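PDB 3CUC: protein of unknown function with a Fic domain from Bacteroides thetaiotaomicron VPI-5482, which is of unknown function but carries a Fic domain, the mainly helical fold of the Fic/DOC family. Local coordinates for residues A[9-14]-A[268-273]; A[37-42]-A[220-225]; A[86-91]-A[207-212]; A[227-232]-A[256-261]. All blocks are in the same frame, centred on the assembly; numbering follows the deposited sequence.

The four interactions illustrate how a single, largely helical chain is held together by contacts between parts distant in sequence. Interaction 1 joins the two ends of the modelled chain, helices 6-16 and 256-277, and encloses the other three. Within it, interaction 2 in turn encloses interaction 3, and both close before interaction 4 opens. Helix 256-277 serves interactions 1 and 4, whose centres are about 21 Å apart. The loop 220-225 ties interaction 2 to interaction 4 through Asp-225 and Tyr-261, and to interaction 1 through His-222 and Arg-268. Interaction 3 lies across the chain's centre from interactions 2 and 4. Helix 256-277 thus packs on helices 6-16 and 226-240, while loop 220-225 borders helix 22-42.

Interaction 1: A[9-14]-A[268-273]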
loop_
_atom_site.group_PDB
_atom_site.type_symbol
_atom_site.label_atom_id
_atom_site.label_comp_id
_atom_site.label_asym_id
_atom_site.label_seq_id
_atom_site.Cartn_x
_atom_site.Cartn_y
_atom_site.Cartn_z
ATOM N N GLN A 9 3.168 20.537 -10.822
ATOM C CA GLN A 9 4.429 21.257 -10.921
ATOM C C GLN A 9 5.543 20.430 -10.314
ATOM O O GLN A 9 6.644 20.357 -10.856
ATOM C CB GLN A 9 4.304 22.567 -10.158
ATOM C CG GLN A 9 5.351 23.599 -10.448
ATOM C CD GLN A 9 4.963 24.940 -9.855
ATOM O OE1 GLN A 9 4.703 25.906 -10.582
ATOM N NE2 GLN A 9 4.884 24.996 -8.520
ATOM N N LEU A 10 5.236 19.830 -9.164
ATOM C CA LEU A 10 6.155 18.953 -8.458
ATOM C C LEU A 10 6.478 17.723 -9.298
ATOM O O LEU A 10 7.639 17.340 -9.416
ATOM C CB LEU A 10 5.559 18.524 -7.115
ATOM C CG LEU A 10 5.545 19.538 -5.969
ATOM C CD1 LEU A 10 4.798 18.964 -4.763
ATOM C CD2 LEU A 10 6.959 19.961 -5.574
ATOM N N TYR A 11 5.450 17.114 -9.883
ATOM C CA TYR A 11 5.643 15.968 -10.778
ATOM C C TYR A 11 6.534 16.310 -11.970
ATOM O O TYR A 11 7.472 15.584 -12.285
ATOM C CB TYR A 11 4.305 15.448 -11.301
ATOM C CG TYR A 11 4.480 14.220 -12.153
ATOM C CD1 TYR A 11 4.882 13.013 -11.581
ATOM C CD2 TYR A 11 4.280 14.260 -13.532
ATOM C CE1 TYR A 11 5.070 11.879 -12.355
ATOM C CE2 TYR A 11 4.465 13.129 -14.314
ATOM C CZ TYR A 11 4.860 11.940 -13.718
ATOM O OH TYR A 11 5.047 10.808 -14.472
ATOM N N SER A 12 6.219 17.417 -12.635
ATOM C CA SER A 12 7.011 17.894 -13.754
ATOM C C SER A 12 8.474 18.070 -13.369
ATOM O O SER A 12 9.361 17.674 -14.120
ATOM C CB SER A 12 6.461 19.220 -14.269
ATOM O OG SER A 12 7.365 19.798 -15.190
ATOM N N LYS A 13 8.719 18.665 -12.205
ATOM C CA LYS A 13 10.077 18.891 -11.730
ATOM C C LYS A 13 10.774 17.567 -11.470
ATOM O O LYS A 13 11.955 17.405 -11.764
ATOM C CB LYS A 13 10.063 19.729 -10.451
ATOM C CG LYS A 13 11.444 20.062 -9.881
ATOM C CD LYS A 13 12.188 21.063 -10.761
ATOM C CE LYS A 13 13.605 21.307 -10.263
ATOM N NZ LYS A 13 14.236 22.422 -11.026
ATOM N N TRP A 14 10.030 16.628 -10.904
ATOM C CA TRP A 14 10.550 15.299 -10.598
ATOM C C TRP A 14 10.981 14.582 -11.864
ATOM O O TRP A 14 12.093 14.067 -11.928
ATOM C CB TRP A 14 9.498 14.484 -9.837
ATOM C CG TRP A 14 9.693 12.995 -9.823
ATOM C CD1 TRP A 14 8.936 12.067 -10.477
ATOM C CD2 TRP A 14 10.675 12.263 -9.088
ATOM N NE1 TRP A 14 9.395 10.805 -10.204
ATOM C CE2 TRP A 14 10.462 10.896 -9.352
ATOM C CE3 TRP A 14 11.720 12.631 -8.238
ATOM C CZ2 TRP A 14 11.259 9.894 -8.798
ATOM C CZ3 TRP A 14 12.516 11.630 -7.683
ATOM C CH2 TRP A 14 12.280 10.280 -7.967
ATOM N N ARG A 268 4.099 15.018 -0.672
ATOM C CA ARG A 268 5.180 14.886 0.299
ATOM C C ARG A 268 6.361 14.111 -0.286
ATOM O O ARG A 268 7.502 14.538 -0.129
ATOM C CB ARG A 268 4.686 14.210 1.585
ATOM C CG ARG A 268 5.688 14.299 2.745
ATOM C CD ARG A 268 5.455 13.251 3.848
ATOM N NE ARG A 268 6.700 12.988 4.582
ATOM C CZ ARG A 268 7.432 11.868 4.525
ATOM N NH1 ARG A 268 7.068 10.816 3.783
ATOM N NH2 ARG A 268 8.549 11.791 5.245
ATOM N N SER A 269 6.084 12.992 -0.965
ATOM C CA SER A 269 7.136 12.150 -1.566
ATOM C C SER A 269 7.889 12.902 -2.646
ATOM O O SER A 269 9.122 12.876 -2.685
ATOM C CB SER A 269 6.555 10.877 -2.188
ATOM O OG SER A 269 5.968 10.028 -1.220
ATOM N N LEU A 270 7.138 13.559 -3.529
ATOM C CA LEU A 270 7.721 14.347 -4.601
ATOM C C LEU A 270 8.622 15.448 -4.046
ATOM O O LEU A 270 9.728 15.661 -4.544
ATOM C CB LEU A 270 6.622 14.941 -5.492
ATOM C CG LEU A 270 5.976 13.972 -6.491
ATOM C CD1 LEU A 270 4.690 14.553 -7.042
ATOM C CD2 LEU A 270 6.946 13.620 -7.633
ATOM N N THR A 271 8.156 16.132 -3.005
ATOM C CA THR A 271 8.925 17.227 -2.425
ATOM C C THR A 271 10.236 16.710 -1.839
ATOM O O THR A 271 11.292 17.282 -2.080
ATOM C CB THR A 271 8.127 17.976 -1.350
ATOM O OG1 THR A 271 6.929 18.507 -1.931
ATOM C CG2 THR A 271 8.949 19.117 -0.782
ATOM N N LEU A 272 10.162 15.621 -1.083
ATOM C CA LEU A 272 11.359 15.000 -0.531
ATOM C C LEU A 272 12.285 14.458 -1.616
ATOM O O LEU A 272 13.507 14.572 -1.499
ATOM C CB LEU A 272 10.998 13.870 0.444
ATOM C CG LEU A 272 11.246 14.134 1.930
ATOM C CD1 LEU A 272 10.537 15.430 2.370
ATOM C CD2 LEU A 272 10.810 12.919 2.775
ATOM N N ALA A 273 11.709 13.849 -2.651
ATOM C CA ALA A 273 12.505 13.212 -3.696
ATOM C C ALA A 273 13.239 14.264 -4.523
ATOM O O ALA A 273 14.419 14.095 -4.841
ATOM C CB ALA A 273 11.634 12.348 -4.573
#
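The packing of the first helix of the chain, 6-16, against the last, 256-277, is a helix-helix interface in which Leu-270 points in among Leu-10, Tyr-11 and Trp-14. The two short segments run in broadly the same direction, their axes 39° apart and 9.5 Å from each other at closest approach. The fork of Leu-270 divides the work. Branch CD1 lies 4.1 Å from Leu-10 CB and also borders the backbone N of Tyr-11, while CD2 approaches Trp-14 CB at 3.5 Å and continues along the near end of the indole. With CG of Trp-14 anti to the backbone N (chi1 162°), the indole extends across Leu-270, the two side chains meeting at about a right angle. The six-membered ring of the indole ends beside Ala-273, CZ3 lying 3.3 Å from its CB. One turn earlier on helix 6-16, Leu-10 CD1 meets Thr-271 OG1 at 3.6 Å. This hydroxyl is hydrogen-bonded to Ile-267 O in its own helix, so Leu-10 packs against a polar atom that already has a partner. Around this seam, Trp-14 NE1 bonds Gly-215 O and Tyr-11 stacks on Tyr-216, both in the stretch after helix 199-213, while Trp-28 of helix 22-42 touches Ser-269 and Leu-272.

Interaction 2: A[37-42]-A[220-225]; sequences NYNSNH and VIHSED
Val-220 begins the contact by setting its CG1 methyl 3.5 Å from ND2 of Asn-39, near the end of helix 22-42. That amide nitrogen has its hydrogen-bond acceptor one turn back in the same helix, at Glu-35 O. Next comes Ile-221, which takes part through its backbone: its carbonyl O lies 3.5 Å from Asn-39 CB, while its side chain turns to Tyr-261 and Arg-204. The CA of His-222 passes close to Asn-39 OD1; its imidazole, with the CG1 methyl of Val-220 over the centre of one face, stands 71° from the plane of the Asn-39 amide. In this mainly helical fold the loop connects helix 199-213, which begins within the Fic signature sequence, to helix 226-240, and a side-chain amide of an earlier helix holds it at one point. That hydrogen bond is at Ser-223, whose N donates to Asn-39 OD1 over 3.0 Å, nearly straight at 168°, though the donor is tilted 30° from the carbonyl plane. Ser-223 opens a short 3-10 segment, and its OG reaches His-42 CB and CD2, both at 3.7 Å. The Tyr-38 hydroxyl lies over one face of the His-42 ring, toward its rim. Past Glu-224, Asp-225 N bonds back to His-222 O at 2.9 Å.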
loop_
_atom_site.group_PDB
_atom_site.type_symbol
_atom_site.label_atom_id
_atom_site.label_comp_id
_atom_site.label_asym_id
_atom_site.label_seq_id
_atom_site.Cartn_x
_atom_site.Cartn_y
_atom_site.Cartn_z
ATOM N N ASN A 37 8.213 0.616 5.712
ATOM C CA ASN A 37 8.158 -0.599 6.527
ATOM C C ASN A 37 7.687 -0.294 7.950
ATOM O O ASN A 37 6.803 -0.973 8.489
ATOM C CB ASN A 37 9.515 -1.315 6.546
ATOM C CG ASN A 37 9.785 -2.103 5.266
ATOM O OD1 ASN A 37 8.989 -2.958 4.877
ATOM N ND2 ASN A 37 10.924 -1.837 4.626
ATOM N N TYR A 38 8.260 0.746 8.545
ATOM C CA TYR A 38 7.893 1.113 9.898
ATOM C C TYR A 38 6.419 1.458 9.965
ATOM O O TYR A 38 5.666 0.841 10.715
ATOM C CB TYR A 38 8.720 2.293 10.409
ATOM C CG TYR A 38 8.251 2.783 11.757
ATOM C CD1 TYR A 38 8.702 2.188 12.934
ATOM C CD2 TYR A 38 7.337 3.827 11.857
ATOM C CE1 TYR A 38 8.261 2.631 14.172
ATOM C CE2 TYR A 38 6.887 4.273 13.091
ATOM C CZ TYR A 38 7.348 3.676 14.244
ATOM O OH TYR A 38 6.894 4.132 15.461
ATOM N N ASN A 39 6.009 2.441 9.172
ATOM C CA ASN A 39 4.656 2.965 9.264
ATOM C C ASN A 39 3.575 1.970 8.859
ATOM O O ASN A 39 2.567 1.837 9.550
ATOM C CB ASN A 39 4.527 4.249 8.450
ATOM C CG ASN A 39 5.167 5.445 9.137
ATOM O OD1 ASN A 39 4.610 5.993 10.086
ATOM N ND2 ASN A 39 6.329 5.869 8.647
ATOM N N SER A 40 3.776 1.265 7.753
ATOM C CA SER A 40 2.742 0.363 7.249
ATOM C C SER A 40 2.473 -0.741 8.269
ATOM O O SER A 40 1.332 -1.143 8.459
ATOM C CB SER A 40 3.124 -0.207 5.873
ATOM O OG SER A 40 2.073 -0.967 5.288
ATOM N N ASN A 41 3.520 -1.206 8.946
ATOM C CA ASN A 41 3.367 -2.209 10.002
ATOM C C ASN A 41 2.875 -1.615 11.324
ATOM O O ASN A 41 2.119 -2.250 12.057
ATOM C CB ASN A 41 4.680 -2.963 10.227
ATOM C CG ASN A 41 4.995 -3.935 9.110
ATOM O OD1 ASN A 41 5.811 -3.644 8.239
ATOM N ND2 ASN A 41 4.347 -5.099 9.128
ATOM N N HIS A 42 3.295 -0.394 11.627
ATOM C CA HIS A 42 2.851 0.259 12.853
ATOM C C HIS A 42 1.347 0.525 12.822
ATOM O O HIS A 42 0.683 0.411 13.845
ATOM C CB HIS A 42 3.612 1.561 13.096
ATOM C CG HIS A 42 3.936 1.799 14.535
ATOM N ND1 HIS A 42 5.059 1.274 15.134
ATOM C CD2 HIS A 42 3.284 2.491 15.497
ATOM C CE1 HIS A 42 5.089 1.637 16.402
ATOM N NE2 HIS A 42 4.026 2.380 16.648
ATOM N N VAL A 220 4.230 6.987 1.683
ATOM C CA VAL A 220 4.144 6.464 3.041
ATOM C C VAL A 220 2.907 7.035 3.730
ATOM O O VAL A 220 2.858 8.229 4.034
ATOM C CB VAL A 220 5.379 6.875 3.879
ATOM C CG1 VAL A 220 5.225 6.392 5.316
ATOM C CG2 VAL A 220 6.650 6.333 3.273
ATOM N N ILE A 221 1.901 6.200 3.970
ATOM C CA ILE A 221 0.801 6.614 4.838
ATOM C C ILE A 221 1.333 6.492 6.263
ATOM O O ILE A 221 1.667 5.392 6.703
ATOM C CB ILE A 221 -0.460 5.764 4.642
ATOM C CG1 ILE A 221 -0.955 5.880 3.198
ATOM C CG2 ILE A 221 -1.552 6.232 5.589
ATOM C CD1 ILE A 221 -2.059 4.911 2.860
ATOM N N HIS A 222 1.459 7.628 6.952
ATOM C CA HIS A 222 2.111 7.673 8.267
ATOM C C HIS A 222 1.156 7.222 9.359
ATOM O O HIS A 222 0.003 7.647 9.374
ATOM C CB HIS A 222 2.616 9.084 8.569
ATOM C CG HIS A 222 3.764 9.503 7.710
ATOM N ND1 HIS A 222 5.078 9.372 8.107
ATOM C CD2 HIS A 222 3.799 10.029 6.464
ATOM C CE1 HIS A 222 5.873 9.805 7.144
ATOM N NE2 HIS A 222 5.122 10.209 6.136
ATOM N N SER A 223 1.635 6.374 10.274
ATOM C CA SER A 223 0.761 5.817 11.322
ATOM C C SER A 223 0.297 6.869 12.339
ATOM O O SER A 223 -0.726 6.687 12.998
ATOM C CB SER A 223 1.416 4.628 12.042
ATOM O OG SER A 223 2.313 5.052 13.051
ATOM N N GLU A 224 1.034 7.970 12.463
ATOM C CA GLU A 224 0.564 9.108 13.256
ATOM C C GLU A 224 -0.718 9.715 12.694
ATOM O O GLU A 224 -1.466 10.351 13.419
ATOM C CB GLU A 224 1.653 10.174 13.361
ATOM C CG GLU A 224 2.803 9.722 14.252
ATOM C CD GLU A 224 4.035 10.591 14.126
ATOM O OE1 GLU A 224 4.603 10.673 13.009
ATOM O OE2 GLU A 224 4.445 11.173 15.153
ATOM N N ASP A 225 -0.975 9.500 11.407
ATOM C CA ASP A 225 -2.166 10.031 10.746
ATOM C C ASP A 225 -3.265 8.962 10.577
ATOM O O ASP A 225 -4.148 9.104 9.722
ATOM C CB ASP A 225 -1.761 10.604 9.377
ATOM C CG ASP A 225 -2.768 11.601 8.832
ATOM O OD1 ASP A 225 -3.234 12.462 9.611
ATOM O OD2 ASP A 225 -3.086 11.530 7.625
#

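Interaction 3: A[86-91]-A[207-212]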
loop_
_atom_site.group_PDB
_atom_site.type_symbol
_atom_site.label_atom_id
_atom_site.label_comp_id
_atom_site.label_asym_id
_atom_site.label_seq_id
_atom_site.Cartn_x
_atom_site.Cartn_y
_atom_site.Cartn_z
ATOM N N GLN A 86 9.894 -5.245 -8.034
ATOM C CA GLN A 86 10.255 -6.107 -9.151
ATOM C C GLN A 86 9.066 -6.393 -10.062
ATOM O O GLN A 86 9.199 -6.380 -11.287
ATOM C CB GLN A 86 10.825 -7.417 -8.625
ATOM C CG GLN A 86 11.333 -8.334 -9.700
ATOM C CD GLN A 86 12.081 -9.505 -9.132
ATOM O OE1 GLN A 86 11.591 -10.631 -9.147
ATOM N NE2 GLN A 86 13.270 -9.248 -8.609
ATOM N N GLU A 87 7.912 -6.659 -9.459
ATOM C CA GLU A 87 6.700 -6.918 -10.226
ATOM C C GLU A 87 6.331 -5.663 -11.007
ATOM O O GLU A 87 6.096 -5.741 -12.204
ATOM C CB GLU A 87 5.541 -7.349 -9.318
ATOM C CG GLU A 87 4.462 -8.179 -10.020
ATOM C CD GLU A 87 4.850 -9.636 -10.227
ATOM O OE1 GLU A 87 6.035 -9.979 -10.023
ATOM O OE2 GLU A 87 3.964 -10.440 -10.600
ATOM N N ALA A 88 6.310 -4.515 -10.332
ATOM C CA ALA A 88 6.009 -3.232 -10.975
ATOM C C ALA A 88 6.977 -2.890 -12.117
ATOM O O ALA A 88 6.554 -2.422 -13.166
ATOM C CB ALA A 88 6.010 -2.107 -9.951
ATOM N N GLN A 89 8.271 -3.117 -11.916
ATOM C CA GLN A 89 9.259 -2.749 -12.932
ATOM C C GLN A 89 9.081 -3.531 -14.230
ATOM O O GLN A 89 9.339 -2.997 -15.307
ATOM C CB GLN A 89 10.687 -2.922 -12.409
ATOM C CG GLN A 89 11.143 -1.792 -11.493
ATOM C CD GLN A 89 12.224 -2.243 -10.515
ATOM O OE1 GLN A 89 13.048 -3.099 -10.846
ATOM N NE2 GLN A 89 12.219 -1.678 -9.304
ATOM N N ASP A 90 8.648 -4.786 -14.130
ATOM C CA ASP A 90 8.344 -5.576 -15.319
ATOM C C ASP A 90 6.993 -5.124 -15.862
ATOM O O ASP A 90 5.956 -5.720 -15.575
ATOM C CB ASP A 90 8.335 -7.073 -15.008
ATOM C CG ASP A 90 8.129 -7.925 -16.249
ATOM O OD1 ASP A 90 7.852 -7.374 -17.339
ATOM O OD2 ASP A 90 8.250 -9.158 -16.137
ATOM N N LYS A 91 7.031 -4.081 -16.682
ATOM C CA LYS A 91 5.831 -3.363 -17.098
ATOM C C LYS A 91 4.844 -4.192 -17.911
ATOM O O LYS A 91 3.677 -3.831 -17.993
ATOM C CB LYS A 91 6.222 -2.119 -17.889
ATOM C CG LYS A 91 6.999 -1.083 -17.074
ATOM C CD LYS A 91 7.895 -0.248 -17.974
ATOM C CE LYS A 91 8.945 0.503 -17.190
ATOM N NZ LYS A 91 10.077 0.869 -18.086
ATOM N N VAL A 207 -0.809 0.075 -3.647
ATOM C CA VAL A 207 -0.716 1.479 -4.037
ATOM C C VAL A 207 0.668 1.735 -4.595
ATOM O O VAL A 207 0.819 2.250 -5.701
ATOM C CB VAL A 207 -0.942 2.441 -2.859
ATOM C CG1 VAL A 207 -0.471 3.848 -3.221
ATOM C CG2 VAL A 207 -2.401 2.448 -2.445
ATOM N N ASN A 208 1.680 1.356 -3.826
ATOM C CA ASN A 208 3.051 1.611 -4.226
ATOM C C ASN A 208 3.491 0.767 -5.417
ATOM O O ASN A 208 4.420 1.148 -6.136
ATOM C CB ASN A 208 3.993 1.458 -3.031
ATOM C CG ASN A 208 3.878 2.621 -2.054
ATOM O OD1 ASN A 208 3.534 3.742 -2.437
ATOM N ND2 ASN A 208 4.168 2.360 -0.789
ATOM N N PHE A 209 2.805 -0.353 -5.645
ATOM C CA PHE A 209 3.008 -1.126 -6.868
ATOM C C PHE A 209 2.623 -0.280 -8.073
ATOM O O PHE A 209 3.379 -0.172 -9.034
ATOM C CB PHE A 209 2.190 -2.417 -6.836
ATOM C CG PHE A 209 2.067 -3.103 -8.171
ATOM C CD1 PHE A 209 3.051 -3.979 -8.615
ATOM C CD2 PHE A 209 0.956 -2.891 -8.974
ATOM C CE1 PHE A 209 2.932 -4.626 -9.843
ATOM C CE2 PHE A 209 0.832 -3.529 -10.200
ATOM C CZ PHE A 209 1.825 -4.401 -10.633
ATOM N N VAL A 210 1.443 0.324 -8.005
ATOM C CA VAL A 210 0.944 1.128 -9.102
ATOM C C VAL A 210 1.861 2.329 -9.350
ATOM O O VAL A 210 2.317 2.549 -10.474
ATOM C CB VAL A 210 -0.505 1.589 -8.840
ATOM C CG1 VAL A 210 -0.993 2.498 -9.968
ATOM C CG2 VAL A 210 -1.426 0.375 -8.681
ATOM N N LEU A 211 2.152 3.079 -8.293
ATOM C CA LEU A 211 2.979 4.271 -8.413
ATOM C C LEU A 211 4.369 3.958 -8.958
ATOM O O LEU A 211 4.883 4.682 -9.805
ATOM C CB LEU A 211 3.116 4.977 -7.061
ATOM C CG LEU A 211 1.862 5.580 -6.426
ATOM C CD1 LEU A 211 2.194 6.217 -5.081
ATOM C CD2 LEU A 211 1.248 6.596 -7.343
ATOM N N HIS A 212 4.986 2.890 -8.472
ATOM C CA HIS A 212 6.339 2.547 -8.912
ATOM C C HIS A 212 6.365 2.152 -10.396
ATOM O O HIS A 212 7.249 2.579 -11.151
ATOM C CB HIS A 212 6.909 1.419 -8.059
ATOM C CG HIS A 212 8.361 1.159 -8.295
ATOM N ND1 HIS A 212 9.337 2.086 -8.005
ATOM C CD2 HIS A 212 9.004 0.071 -8.779
ATOM C CE1 HIS A 212 10.520 1.582 -8.309
ATOM N NE2 HIS A 212 10.346 0.360 -8.777
#
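His-212 reaches from helix 199-213 to the last turn of helix 68-89, where it meets Ala-88 and Gln-89. Its CB starts 4.1 Å from the methyl of Ala-88. With CG anti to the backbone N (chi1 -171°), the imidazole is carried on toward Gln-89. On the way CD2 passes the same methyl at 3.9 Å, and the methyl lies in the ring plane, at the edge. At the tip, NE2 accepts a hydrogen bond from Gln-89 NE2, 2.8 Å long and nearly straight at 175°. Each nitrogen lies close to the plane of the other's flat group, although amide and ring are themselves 58° apart. One turn earlier, Phe-209 flanks Ala-88 from the same helix: its CD1 is 3.7 Å from Ala-88 CB, and its CE1 approaches Glu-87 CB at 3.8 Å. The carboxylate of Glu-87 leads away to a salt bridge with Arg-93, while NE of Arg-213 donates a hydrogen bond to Ala-88 O. The short methyl of Ala-88 lets the backbones come close, with 5.5 Å between its CA and that of Phe-209. As the acceptor of an amide N-H, His-212 NE2 should lack a proton, consistent with a neutral imidazole protonated on ND1.

Interaction 4: A[227-232]-A[256-261]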
loop_
_atom_site.group_PDB
_atom_site.type_symbol
_atom_site.label_atom_id
_atom_site.label_comp_id
_atom_site.label_asym_id
_atom_site.label_seq_id
_atom_site.Cartn_x
_atom_site.Cartn_y
_atom_site.Cartn_z
ATOM N N SER A 227 -5.972 7.889 12.258
ATOM C CA SER A 227 -7.385 8.208 12.424
ATOM C C SER A 227 -7.900 8.991 11.214
ATOM O O SER A 227 -9.006 8.754 10.742
ATOM C CB SER A 227 -7.615 8.989 13.716
ATOM O OG SER A 227 -7.037 10.276 13.626
ATOM N N ASN A 228 -7.079 9.906 10.710
ATOM C CA ASN A 228 -7.416 10.673 9.516
ATOM C C ASN A 228 -7.583 9.764 8.291
ATOM O O ASN A 228 -8.510 9.917 7.499
ATOM C CB ASN A 228 -6.321 11.698 9.246
ATOM C CG ASN A 228 -6.749 12.746 8.264
ATOM O OD1 ASN A 228 -7.643 13.534 8.550
ATOM N ND2 ASN A 228 -6.112 12.770 7.094
ATOM N N TYR A 229 -6.652 8.825 8.156
ATOM C CA TYR A 229 -6.651 7.818 7.095
ATOM C C TYR A 229 -7.930 6.972 7.147
ATOM O O TYR A 229 -8.627 6.822 6.142
ATOM C CB TYR A 229 -5.380 6.970 7.274
ATOM C CG TYR A 229 -5.209 5.732 6.423
ATOM C CD1 TYR A 229 -5.529 5.725 5.071
ATOM C CD2 TYR A 229 -4.650 4.576 6.973
ATOM C CE1 TYR A 229 -5.334 4.584 4.294
ATOM C CE2 TYR A 229 -4.454 3.438 6.211
ATOM C CZ TYR A 229 -4.798 3.452 4.871
ATOM O OH TYR A 229 -4.609 2.341 4.093
ATOM N N LEU A 230 -8.246 6.453 8.330
ATOM C CA LEU A 230 -9.493 5.705 8.544
ATOM C C LEU A 230 -10.737 6.574 8.318
ATOM O O LEU A 230 -11.741 6.103 7.774
ATOM C CB LEU A 230 -9.541 5.108 9.961
ATOM C CG LEU A 230 -8.705 3.846 10.217
ATOM C CD1 LEU A 230 -8.789 3.448 11.692
ATOM C CD2 LEU A 230 -9.158 2.704 9.317
ATOM N N ASN A 231 -10.668 7.836 8.737
ATOM C CA ASN A 231 -11.789 8.760 8.573
ATOM C C ASN A 231 -12.113 8.960 7.095
ATOM O O ASN A 231 -13.267 8.847 6.685
ATOM C CB ASN A 231 -11.486 10.105 9.241
ATOM C CG ASN A 231 -12.683 11.044 9.238
ATOM O OD1 ASN A 231 -13.089 11.569 8.192
ATOM N ND2 ASN A 231 -13.251 11.271 10.417
ATOM N N ILE A 232 -11.082 9.229 6.298
ATOM C CA ILE A 232 -11.261 9.490 4.870
ATOM C C ILE A 232 -11.940 8.283 4.198
ATOM O O ILE A 232 -12.893 8.457 3.437
ATOM C CB ILE A 232 -9.916 9.855 4.180
ATOM C CG1 ILE A 232 -9.300 11.122 4.806
ATOM C CG2 ILE A 232 -10.116 10.046 2.683
ATOM C CD1 ILE A 232 -9.749 12.422 4.181
ATOM N N LEU A 256 -13.390 10.135 -4.012
ATOM C CA LEU A 256 -12.637 11.366 -4.258
ATOM C C LEU A 256 -11.839 11.886 -3.042
ATOM O O LEU A 256 -10.693 12.310 -3.203
ATOM C CB LEU A 256 -13.576 12.443 -4.801
ATOM C CG LEU A 256 -12.952 13.623 -5.546
ATOM C CD1 LEU A 256 -13.746 13.933 -6.815
ATOM C CD2 LEU A 256 -12.861 14.849 -4.635
ATOM N N PRO A 257 -12.420 11.842 -1.824
ATOM C CA PRO A 257 -11.623 12.270 -0.659
ATOM C C PRO A 257 -10.347 11.432 -0.434
ATOM O O PRO A 257 -9.329 11.968 0.016
ATOM C CB PRO A 257 -12.592 12.114 0.524
ATOM C CG PRO A 257 -13.947 11.987 -0.070
ATOM C CD PRO A 257 -13.780 11.423 -1.440
ATOM N N PHE A 258 -10.408 10.139 -0.750
ATOM C CA PHE A 258 -9.248 9.259 -0.617
ATOM C C PHE A 258 -8.260 9.459 -1.761
ATOM O O PHE A 258 -7.054 9.288 -1.573
ATOM C CB PHE A 258 -9.679 7.785 -0.539
ATOM C CG PHE A 258 -8.535 6.822 -0.330
ATOM C CD1 PHE A 258 -7.723 6.917 0.794
ATOM C CD2 PHE A 258 -8.272 5.817 -1.255
ATOM C CE1 PHE A 258 -6.669 6.040 0.986
ATOM C CE2 PHE A 258 -7.217 4.933 -1.065
ATOM C CZ PHE A 258 -6.415 5.044 0.056
ATOM N N VAL A 259 -8.762 9.810 -2.946
ATOM C CA VAL A 259 -7.877 10.160 -4.061
ATOM C C VAL A 259 -7.064 11.389 -3.661
ATOM O O VAL A 259 -5.848 11.418 -3.846
ATOM C CB VAL A 259 -8.641 10.435 -5.385
ATOM C CG1 VAL A 259 -7.660 10.742 -6.506
ATOM C CG2 VAL A 259 -9.512 9.242 -5.769
ATOM N N ASN A 260 -7.737 12.385 -3.085
ATOM C CA ASN A 260 -7.048 13.582 -2.614
ATOM C C ASN A 260 -6.021 13.238 -1.542
ATOM O O ASN A 260 -4.907 13.769 -1.560
ATOM C CB ASN A 260 -8.036 14.628 -2.086
ATOM C CG ASN A 260 -8.882 15.253 -3.192
ATOM O OD1 ASN A 260 -8.503 15.254 -4.363
ATOM N ND2 ASN A 260 -10.036 15.794 -2.816
ATOM N N TYR A 261 -6.383 12.335 -0.630
ATOM C CA TYR A 261 -5.475 11.936 0.442
ATOM C C TYR A 261 -4.157 11.361 -0.086
ATOM O O TYR A 261 -3.080 11.774 0.335
ATOM C CB TYR A 261 -6.145 10.926 1.372
ATOM C CG TYR A 261 -5.296 10.592 2.583
ATOM C CD1 TYR A 261 -4.864 11.596 3.446
ATOM C CD2 TYR A 261 -4.909 9.279 2.855
ATOM C CE1 TYR A 261 -4.077 11.307 4.550
ATOM C CE2 TYR A 261 -4.121 8.981 3.964
ATOM C CZ TYR A 261 -3.710 9.999 4.805
ATOM O OH TYR A 261 -2.928 9.705 5.894
#
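Ile-232 is the main bump of helix 226-240: its CG2 methyl settles onto the first turn of helix 256-277, between Pro-257 and Phe-258, with Tyr-261 farther along. The methyl lies 3.4 Å from both Pro-257 O and Phe-258 N, and 3.9 Å from Pro-257 CB. The CG2 branch, anti to the backbone N, is the one that enters this hollow. Tyr-261 is the answering projection. Its ring wedges between Asn-228 and Tyr-229, CE1 at 3.6 Å from Asn-228 ND2 and CE2 at 3.7 Å from Tyr-229 CD1, the two tyrosine side chains crossing at about a right angle. The two helices, separated in the chain by the short helix 244-248, run roughly antiparallel in this Fic protein; the axes of the two short segments are 146° apart and 10.0 Å from each other at closest approach. Deeper in, Tyr-229 and Phe-258 come from the two helices and meet at an oblique angle; Phe-258 CE1 lies at the edge of the Tyr-229 ring, in its plane, 3.9 Å from Tyr-229 CE1. Both reach helix 178-192 at His-186, which bonds the Tyr-229 hydroxyl and meets the Phe-258 ring; Arg-204 also bonds that hydroxyl. The Tyr-261 hydroxyl is held by Asp-225, just before helix 226-240.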